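Local coordinates for protein yahD a copper inducible hydrolase (Lactococcus lactis subsp. lactis, PDB 3OG9) that is a copper-inducible enzyme of the alpha/beta hydrolase fold, probably a hydrolase of unsettled substrate, that binds D-malate in its pocket, at residues N58-L63 against Y109-N114. Residues are numbered along the deposited sequence; the frame is centred on the assembly and turned at random.
Sequences NRYFKL and YSNGAN. With MLT (D-malate), chain C.
The guanidinium of Arg59 lies between two side chains: the amide of Asn111 covers one face toward its rim, and Leu63 CG sits over the centre of the other. Its edge does the polar work. Within the plane, Arg59 NE and NH2 grip Phe61 O side-on, Arg59 NE at 2.8 Å and almost in line with the C=O bond, NH2 from above the carbonyl plane, while Arg59 NH1 and NH2 both donate to malate O1, each at 2.8 Å. A bend at chi3 (52°) brings the guanidinium edge back to Phe61 O, with NH2 above one face of the Phe61 ring, offset toward its rim. The Tyr60 ring receives Asn111 OD1 at its edge, and Tyr60 CE2 lies 3.7 Å from Gly112 CA; beyond the contact, its hydroxyl is hydrogen-bonded to Ile48 O and His23 N.

Asn111 illustrates how one side-chain amide can use its two ends at once, OD1 for the loop backbone and ND2 for the ligand. With CG anti to the backbone N (chi1 -167°), it reaches from the start of helix 111-121 to the loop, where Asn111 OD1 accepts a nearly straight bond from Tyr60 N, in the carbonyl plane, at 2.7 Å. Together with the 2.9 Å bond from Asn111 ND2 to malate O2, an oxygen also held by Asn114 ND2, it should hold the amide's rotation.

The C1 carboxylate of malate is thus divided between the segments. With an alanine in place of Arg59, malate O1 would probably lose its charged partner, and Phe61 O the two donors gripping it. Ser110, hydrogen-bonded to His191, occupies what looks like the nucleophile elbow of this fold, so Arg59 and the two asparagines make a charged and polar seat for one malate carboxylate near the probable nucleophile.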
loop_
_atom_site.group_PDB
_atom_site.type_symbol
_atom_site.label_atom_id
_atom_site.label_comp_id
_atom_site.label_asym_id
_atom_site.label_seq_id
_atom_site.Cartn_x
_atom_site.Cartn_y
_atom_site.Cartn_z
ATOM N N ASN A 58 1.636 16.011 0.185
ATOM C CA ASN A 58 1.252 14.994 -0.806
ATOM C C ASN A 58 0.413 13.900 -0.154
ATOM O O ASN A 58 0.767 13.437 0.925
ATOM C CB ASN A 58 2.501 14.364 -1.453
ATOM C CG ASN A 58 3.285 15.341 -2.292
ATOM O OD1 ASN A 58 2.738 16.328 -2.796
ATOM N ND2 ASN A 58 4.564 15.049 -2.496
ATOM N N ARG A 59 -0.669 13.488 -0.814
ATOM C CA ARG A 59 -1.564 12.410 -0.325
ATOM C C ARG A 59 -2.232 11.735 -1.515
ATOM O O ARG A 59 -2.286 12.310 -2.608
ATOM C CB ARG A 59 -2.691 12.972 0.566
ATOM C CG ARG A 59 -2.324 13.320 2.002
ATOM C CD ARG A 59 -3.571 13.797 2.768
ATOM N NE ARG A 59 -4.627 12.810 2.616
ATOM C CZ ARG A 59 -4.770 11.731 3.387
ATOM N NH1 ARG A 59 -3.957 11.515 4.407
ATOM N NH2 ARG A 59 -5.735 10.862 3.132
ATOM N N TYR A 60 -2.784 10.541 -1.298
ATOM C CA TYR A 60 -3.528 9.842 -2.359
ATOM C C TYR A 60 -5.003 10.179 -2.454
ATOM O O TYR A 60 -5.616 9.946 -3.495
ATOM C CB TYR A 60 -3.352 8.331 -2.245
ATOM C CG TYR A 60 -1.971 7.927 -2.648
ATOM C CD1 TYR A 60 -1.633 7.771 -3.996
ATOM C CD2 TYR A 60 -0.959 7.780 -1.670
ATOM C CE1 TYR A 60 -0.329 7.441 -4.363
ATOM C CE2 TYR A 60 0.345 7.438 -2.042
ATOM C CZ TYR A 60 0.641 7.257 -3.368
ATOM O OH TYR A 60 1.934 6.931 -3.730
ATOM N N PHE A 61 -5.588 10.720 -1.394
ATOM C CA PHE A 61 -7.027 11.070 -1.412
ATOM C C PHE A 61 -7.286 12.089 -0.315
ATOM O O PHE A 61 -6.456 12.280 0.570
ATOM C CB PHE A 61 -7.936 9.806 -1.270
ATOM C CG PHE A 61 -7.836 9.149 0.066
ATOM C CD1 PHE A 61 -8.628 9.587 1.134
ATOM C CD2 PHE A 61 -6.898 8.155 0.291
ATOM C CE1 PHE A 61 -8.514 9.023 2.400
ATOM C CE2 PHE A 61 -6.773 7.572 1.579
ATOM C CZ PHE A 61 -7.604 8.005 2.635
ATOM N N LYS A 62 -8.405 12.791 -0.418
ATOM C CA LYS A 62 -8.677 13.934 0.468
ATOM C C LYS A 62 -9.168 13.500 1.842
ATOM O O LYS A 62 -9.775 12.428 1.987
ATOM C CB LYS A 62 -9.736 14.825 -0.175
ATOM C CG LYS A 62 -9.216 15.596 -1.371
ATOM C CD LYS A 62 -10.375 16.179 -2.189
ATOM C CE LYS A 62 -10.719 17.590 -1.762
ATOM N NZ LYS A 62 -11.428 17.682 -0.460
ATOM N N LEU A 63 -8.909 14.350 2.837
ATOM C CA LEU A 63 -9.471 14.250 4.168
ATOM C C LEU A 63 -10.651 15.203 4.238
ATOM O O LEU A 63 -10.835 16.028 3.321
ATOM C CB LEU A 63 -8.443 14.670 5.232
ATOM C CG LEU A 63 -7.244 13.693 5.333
ATOM C CD1 LEU A 63 -6.226 14.179 6.349
ATOM C CD2 LEU A 63 -7.704 12.241 5.645
ATOM N N TYR A 109 3.416 2.632 2.617
ATOM C CA TYR A 109 3.586 3.043 3.998
ATOM C C TYR A 109 2.446 4.017 4.323
ATOM O O TYR A 109 2.254 4.988 3.598
ATOM C CB TYR A 109 4.947 3.708 4.149
ATOM C CG TYR A 109 5.201 4.402 5.480
ATOM C CD1 TYR A 109 4.655 3.912 6.669
ATOM C CD2 TYR A 109 5.997 5.549 5.533
ATOM C CE1 TYR A 109 4.901 4.549 7.894
ATOM C CE2 TYR A 109 6.252 6.192 6.744
ATOM C CZ TYR A 109 5.688 5.698 7.909
ATOM O OH TYR A 109 5.944 6.345 9.099
ATOM N N SER A 110 1.693 3.727 5.385
ATOM C CA SER A 110 0.622 4.632 5.874
ATOM C C SER A 110 -0.403 4.980 4.776
ATOM O O SER A 110 -1.009 4.082 4.197
ATOM C CB SER A 110 1.277 5.874 6.487
ATOM O OG SER A 110 0.383 6.547 7.368
ATOM N N ASN A 111 -0.568 6.261 4.428
ATOM C CA ASN A 111 -1.496 6.618 3.320
ATOM C C ASN A 111 -1.398 5.708 2.070
ATOM O O ASN A 111 -2.413 5.153 1.607
ATOM C CB ASN A 111 -1.320 8.102 2.948
ATOM C CG ASN A 111 -2.427 8.635 2.049
ATOM O OD1 ASN A 111 -2.155 9.339 1.083
ATOM N ND2 ASN A 111 -3.685 8.365 2.405
ATOM N N GLY A 112 -0.188 5.535 1.522
ATOM C CA GLY A 112 -0.019 4.637 0.342
ATOM C C GLY A 112 -0.429 3.174 0.606
ATOM O O GLY A 112 -1.024 2.517 -0.247
ATOM N N ALA A 113 -0.102 2.662 1.787
ATOM C CA ALA A 113 -0.443 1.289 2.172
ATOM C C ALA A 113 -1.977 1.119 2.211
ATOM O O ALA A 113 -2.525 0.108 1.760
ATOM C CB ALA A 113 0.172 0.976 3.539
ATOM N N ASN A 114 -2.658 2.135 2.733
ATOM C CA ASN A 114 -4.118 2.148 2.861
ATOM C C ASN A 114 -4.813 2.087 1.527
ATOM O O ASN A 114 -5.819 1.366 1.364
ATOM C CB ASN A 114 -4.542 3.421 3.642
ATOM C CG ASN A 114 -4.069 3.377 5.069
ATOM O OD1 ASN A 114 -3.731 2.301 5.547
ATOM N ND2 ASN A 114 -4.054 4.529 5.771
HETATM C C1 MLT C . -4.743 8.021 5.656
HETATM O O1 MLT C . -5.127 9.155 5.259
HETATM O O2 MLT C . -4.519 7.100 4.834
HETATM C C2 MLT C . -4.574 7.752 7.135
HETATM O O3 MLT C . -4.955 8.867 7.921
HETATM C C3 MLT C . -3.147 7.315 7.470
HETATM C C4 MLT C . -2.121 8.404 7.265
HETATM O O4 MLT C . -1.169 8.451 8.074
HETATM O O5 MLT C . -2.155 9.245 6.329
#